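Local coordinates for CaaX farnesyltransferase alpha subunit Ram2 (Aspergillus fumigatus, PDB 4L9P), which forms the alpha subunit of a protein farnesyltransferase, which probably attaches isoprenoid groups to CaaX proteins, at residues L176-E187 against H202-R211. The protein carries 1 engineered substitution. Sequence-based numbering, arbitrary orientation.
Sequences LWDHPREIQDVE and HRYMLRFGPR
R211 lies along one face of the W177 indole, its CG 3.6 Å from the centroid of the five-membered ring in a CH-pi contact, with guanidinium and ring planes only 8° apart. Extended from CG to NE, the arginine reaches past the ring and grips D178 end-on: NH1 bonds to OD2 at 3.0 Å and NH2 to OD1, both from above the carboxylate plane. NH2 also donates to the carbonyl of L206, which, with the D178 pair, holds the guanidinium over W177 CB. NE1 gives its hydrogen to a water that donates in turn to P210 O; M205 O lies at the indole edge, while M205 SD meets the ring obliquely. Deeper in, L206 CD2 packs on E182 CB (3.6 Å), and H202 NE2 donates to E182 OE1 at 2.9 Å, the carboxylate turned 65° from the imidazole; R167 and Q147 hold OE2. I183 CD1 sits over the guanidinium faces of both R203 and R207, each also paired with E244. R203 NH1 bonds straight to the anti lone pair of E187 OE2 (2.9 Å). The helix segments 180-187 and 202-208 run roughly antiparallel (151°), forming the helical hairpin of a prenyltransferase alpha-subunit repeat, with the loops at 176-179 and 209-211 joined at its end.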
loop_
_atom_site.group_PDB
_atom_site.type_symbol
_atom_site.label_atom_id
_atom_site.label_comp_id
_atom_site.label_asym_id
_atom_site.label_seq_id
_atom_site.Cartn_x
_atom_site.Cartn_y
_atom_site.Cartn_z
ATOM N N LEU A 176 23.771 -13.392 -2.762
ATOM C CA LEU A 176 23.246 -14.737 -3.033
ATOM C C LEU A 176 22.557 -14.874 -4.390
ATOM O O LEU A 176 21.872 -15.859 -4.631
ATOM C CB LEU A 176 22.298 -15.182 -1.917
ATOM C CG LEU A 176 22.870 -15.092 -0.512
ATOM C CD1 LEU A 176 21.748 -15.530 0.441
ATOM C CD2 LEU A 176 24.083 -16.001 -0.398
ATOM N N TRP A 177 22.717 -13.902 -5.302
ATOM C CA TRP A 177 21.938 -13.943 -6.574
ATOM C C TRP A 177 22.175 -15.249 -7.298
ATOM O O TRP A 177 21.214 -15.806 -7.869
ATOM C CB TRP A 177 22.262 -12.794 -7.500
ATOM C CG TRP A 177 21.954 -11.450 -6.949
ATOM C CD1 TRP A 177 20.769 -10.764 -7.074
ATOM C CD2 TRP A 177 22.841 -10.589 -6.239
ATOM N NE1 TRP A 177 20.856 -9.538 -6.459
ATOM C CE2 TRP A 177 22.113 -9.417 -5.917
ATOM C CE3 TRP A 177 24.170 -10.694 -5.810
ATOM C CZ2 TRP A 177 22.679 -8.342 -5.259
ATOM C CZ3 TRP A 177 24.730 -9.612 -5.148
ATOM C CH2 TRP A 177 23.974 -8.454 -4.867
ATOM N N ASP A 178 23.412 -15.771 -7.246
ATOM C CA ASP A 178 23.739 -17.023 -7.972
ATOM C C ASP A 178 23.826 -18.230 -7.051
ATOM O O ASP A 178 24.253 -19.341 -7.456
ATOM C CB ASP A 178 25.061 -16.884 -8.734
ATOM C CG ASP A 178 24.957 -15.845 -9.871
ATOM O OD1 ASP A 178 23.825 -15.651 -10.428
ATOM O OD2 ASP A 178 25.952 -15.168 -10.155
ATOM N N HIS A 179 23.370 -18.039 -5.803
ATOM C CA HIS A 179 23.406 -19.184 -4.836
ATOM C C HIS A 179 22.326 -20.195 -5.251
ATOM O O HIS A 179 21.155 -19.823 -5.411
ATOM C CB HIS A 179 23.163 -18.622 -3.445
ATOM C CG HIS A 179 23.268 -19.618 -2.332
ATOM N ND1 HIS A 179 22.369 -20.660 -2.112
ATOM C CD2 HIS A 179 24.212 -19.703 -1.356
ATOM C CE1 HIS A 179 22.759 -21.328 -1.029
ATOM N NE2 HIS A 179 23.872 -20.758 -0.565
ATOM N N PRO A 180 22.625 -21.493 -5.348
ATOM C CA PRO A 180 21.672 -22.399 -5.987
ATOM C C PRO A 180 20.433 -22.603 -5.134
ATOM O O PRO A 180 19.375 -22.917 -5.727
ATOM C CB PRO A 180 22.433 -23.725 -6.110
ATOM C CG PRO A 180 23.671 -23.526 -5.357
ATOM C CD PRO A 180 23.984 -22.101 -5.191
ATOM N N ARG A 181 20.499 -22.393 -3.815
ATOM C CA ARG A 181 19.240 -22.570 -3.024
ATOM C C ARG A 181 18.243 -21.461 -3.305
ATOM O O ARG A 181 17.054 -21.656 -3.104
ATOM C CB ARG A 181 19.490 -22.643 -1.533
ATOM C CG ARG A 181 19.885 -24.057 -1.085
ATOM C CD ARG A 181 18.692 -25.042 -1.185
ATOM N NE ARG A 181 17.591 -24.538 -0.344
ATOM C CZ ARG A 181 17.532 -24.592 0.987
ATOM N NH1 ARG A 181 18.499 -25.196 1.723
ATOM N NH2 ARG A 181 16.536 -24.044 1.629
ATOM N N GLU A 182 18.714 -20.298 -3.766
ATOM C CA GLU A 182 17.736 -19.227 -4.036
ATOM C C GLU A 182 16.895 -19.629 -5.231
ATOM O O GLU A 182 15.643 -19.565 -5.153
ATOM C CB GLU A 182 18.466 -17.901 -4.291
ATOM C CG GLU A 182 19.060 -17.286 -2.999
ATOM C CD GLU A 182 18.021 -17.096 -1.903
ATOM O OE1 GLU A 182 16.942 -16.538 -2.229
ATOM O OE2 GLU A 182 18.211 -17.506 -0.744
ATOM N N ILE A 183 17.499 -20.029 -6.329
ATOM C CA ILE A 183 16.723 -20.496 -7.469
ATOM C C ILE A 183 15.985 -21.787 -7.160
ATOM O O ILE A 183 14.829 -21.947 -7.572
ATOM C CB ILE A 183 17.576 -20.541 -8.740
ATOM C CG1 ILE A 183 16.710 -20.560 -9.959
ATOM C CG2 ILE A 183 18.618 -21.700 -8.729
ATOM C CD1 ILE A 183 16.072 -19.072 -10.202
ATOM N N GLN A 184 16.617 -22.720 -6.441
ATOM C CA GLN A 184 15.930 -23.973 -6.158
ATOM C C GLN A 184 14.701 -23.734 -5.298
ATOM O O GLN A 184 13.640 -24.378 -5.534
ATOM C CB GLN A 184 16.884 -24.915 -5.408
ATOM C CG GLN A 184 16.226 -26.188 -4.885
ATOM C CD GLN A 184 17.243 -27.037 -4.132
ATOM O OE1 GLN A 184 18.414 -27.175 -4.574
ATOM N NE2 GLN A 184 16.841 -27.528 -2.958
ATOM N N ASP A 185 14.779 -22.824 -4.318
ATOM C CA ASP A 185 13.597 -22.590 -3.462
ATOM C C ASP A 185 12.489 -21.882 -4.260
ATOM O O ASP A 185 11.320 -22.238 -4.100
ATOM C CB ASP A 185 14.008 -21.779 -2.218
ATOM C CG ASP A 185 14.821 -22.598 -1.231
ATOM O OD1 ASP A 185 15.054 -23.832 -1.455
ATOM O OD2 ASP A 185 15.237 -22.003 -0.226
ATOM N N VAL A 186 12.866 -20.949 -5.144
ATOM C CA VAL A 186 11.843 -20.360 -6.023
ATOM C C VAL A 186 11.204 -21.446 -6.888
ATOM O O VAL A 186 9.973 -21.487 -6.999
ATOM C CB VAL A 186 12.534 -19.293 -6.921
ATOM C CG1 VAL A 186 11.743 -19.045 -8.231
ATOM C CG2 VAL A 186 12.753 -18.020 -6.169
ATOM N N GLU A 187 12.008 -22.358 -7.452
ATOM C CA GLU A 187 11.452 -23.405 -8.303
ATOM C C GLU A 187 10.580 -24.389 -7.525
ATOM O O GLU A 187 9.578 -24.887 -8.055
ATOM C CB GLU A 187 12.574 -24.091 -9.144
ATOM C CG GLU A 187 13.037 -23.017 -10.188
ATOM C CD GLU A 187 14.046 -23.461 -11.154
ATOM O OE1 GLU A 187 14.619 -24.559 -10.932
ATOM O OE2 GLU A 187 14.298 -22.685 -12.102
ATOM N N HIS A 202 10.754 -12.707 -6.906
ATOM C CA HIS A 202 12.109 -12.999 -6.369
ATOM C C HIS A 202 12.957 -13.562 -7.488
ATOM O O HIS A 202 14.167 -13.246 -7.571
ATOM C CB HIS A 202 11.970 -13.998 -5.230
ATOM C CG HIS A 202 13.232 -14.135 -4.413
ATOM N ND1 HIS A 202 13.621 -13.151 -3.529
ATOM C CD2 HIS A 202 14.150 -15.136 -4.314
ATOM C CE1 HIS A 202 14.737 -13.525 -2.938
ATOM N NE2 HIS A 202 15.087 -14.712 -3.417
ATOM N N ARG A 203 12.384 -14.346 -8.403
ATOM C CA ARG A 203 13.167 -14.888 -9.551
ATOM C C ARG A 203 13.734 -13.728 -10.377
ATOM O O ARG A 203 14.892 -13.778 -10.808
ATOM C CB ARG A 203 12.284 -15.761 -10.458
ATOM C CG ARG A 203 13.162 -16.537 -11.484
ATOM C CD ARG A 203 12.241 -17.376 -12.451
ATOM N NE ARG A 203 13.153 -18.115 -13.305
ATOM C CZ ARG A 203 13.568 -19.358 -13.095
ATOM N NH1 ARG A 203 13.046 -20.115 -12.104
ATOM N NH2 ARG A 203 14.522 -19.846 -13.891
ATOM N N TYR A 204 12.905 -12.710 -10.608
ATOM C CA TYR A 204 13.397 -11.575 -11.388
ATOM C C TYR A 204 14.606 -10.910 -10.665
ATOM O O TYR A 204 15.628 -10.576 -11.287
ATOM C CB TYR A 204 12.278 -10.534 -11.610
ATOM C CG TYR A 204 12.806 -9.397 -12.474
ATOM C CD1 TYR A 204 13.468 -8.278 -11.911
ATOM C CD2 TYR A 204 12.611 -9.412 -13.872
ATOM C CE1 TYR A 204 13.968 -7.243 -12.713
ATOM C CE2 TYR A 204 13.084 -8.372 -14.681
ATOM C CZ TYR A 204 13.795 -7.308 -14.090
ATOM O OH TYR A 204 14.302 -6.289 -14.887
ATOM N N MET A 205 14.520 -10.735 -9.363
ATOM C CA MET A 205 15.651 -10.173 -8.648
ATOM C C MET A 205 16.908 -11.040 -8.823
ATOM O O MET A 205 18.022 -10.523 -9.099
ATOM C CB MET A 205 15.321 -10.103 -7.195
ATOM C CG MET A 205 16.417 -9.407 -6.396
ATOM S SD MET A 205 17.127 -10.489 -5.190
ATOM C CE MET A 205 16.151 -11.860 -5.073
ATOM N N LEU A 206 16.749 -12.360 -8.687
ATOM C CA LEU A 206 17.942 -13.239 -8.758
ATOM C C LEU A 206 18.551 -13.132 -10.129
ATOM O O LEU A 206 19.788 -13.158 -10.248
ATOM C CB LEU A 206 17.514 -14.697 -8.539
ATOM C CG LEU A 206 16.995 -15.023 -7.138
ATOM C CD1 LEU A 206 16.516 -16.477 -7.083
ATOM C CD2 LEU A 206 18.047 -14.750 -6.036
ATOM N N ARG A 207 17.736 -13.076 -11.175
ATOM C CA ARG A 207 18.272 -13.162 -12.540
ATOM C C ARG A 207 18.628 -11.819 -13.172
ATOM O O ARG A 207 19.616 -11.741 -13.935
ATOM C CB ARG A 207 17.299 -13.910 -13.443
ATOM C CG ARG A 207 17.099 -15.399 -13.041
ATOM C CD ARG A 207 18.347 -16.168 -13.344
ATOM N NE ARG A 207 18.117 -17.602 -13.417
ATOM C CZ ARG A 207 18.862 -18.489 -12.757
ATOM N NH1 ARG A 207 19.790 -18.053 -11.879
ATOM N NH2 ARG A 207 18.631 -19.787 -12.927
ATOM N N PHE A 208 17.841 -10.789 -12.859
ATOM C CA PHE A 208 17.890 -9.530 -13.595
ATOM C C PHE A 208 18.007 -8.363 -12.682
ATOM O O PHE A 208 18.164 -7.249 -13.171
ATOM C CB PHE A 208 16.674 -9.412 -14.549
ATOM C CG PHE A 208 16.680 -10.468 -15.587
ATOM C CD1 PHE A 208 17.626 -10.411 -16.587
ATOM C CD2 PHE A 208 15.840 -11.579 -15.492
ATOM C CE1 PHE A 208 17.707 -11.408 -17.532
ATOM C CE2 PHE A 208 15.879 -12.575 -16.461
ATOM C CZ PHE A 208 16.849 -12.487 -17.474
ATOM N N GLY A 209 17.955 -8.569 -11.368
ATOM C CA GLY A 209 18.049 -7.416 -10.477
ATOM C C GLY A 209 19.433 -6.799 -10.389
ATOM O O GLY A 209 20.435 -7.494 -10.548
ATOM N N PRO A 210 19.527 -5.483 -10.159
ATOM C CA PRO A 210 20.869 -4.863 -10.106
ATOM C C PRO A 210 21.685 -5.363 -8.919
ATOM O O PRO A 210 21.153 -5.561 -7.832
ATOM C CB PRO A 210 20.573 -3.359 -9.963
ATOM C CG PRO A 210 19.076 -3.211 -10.037
ATOM C CD PRO A 210 18.407 -4.538 -10.111
ATOM N N ARG A 211 22.980 -5.500 -9.106
ATOM C CA ARG A 211 23.820 -6.066 -8.075
ATOM C C ARG A 211 24.956 -5.137 -7.655
ATOM O O ARG A 211 25.738 -5.506 -6.782
ATOM C CB ARG A 211 24.437 -7.389 -8.586
ATOM C CG ARG A 211 23.440 -8.462 -9.056
ATOM C CD ARG A 211 24.216 -9.711 -9.500
ATOM N NE ARG A 211 23.331 -10.733 -10.087
ATOM C CZ ARG A 211 23.747 -11.967 -10.367
ATOM N NH1 ARG A 211 25.042 -12.308 -10.115
ATOM N NH2 ARG A 211 22.889 -12.858 -10.884
HETATM O O HOH W 1 19.095 -7.168 -6.946
HETATM O O HOH W 2 20.852 -15.713 -10.868
#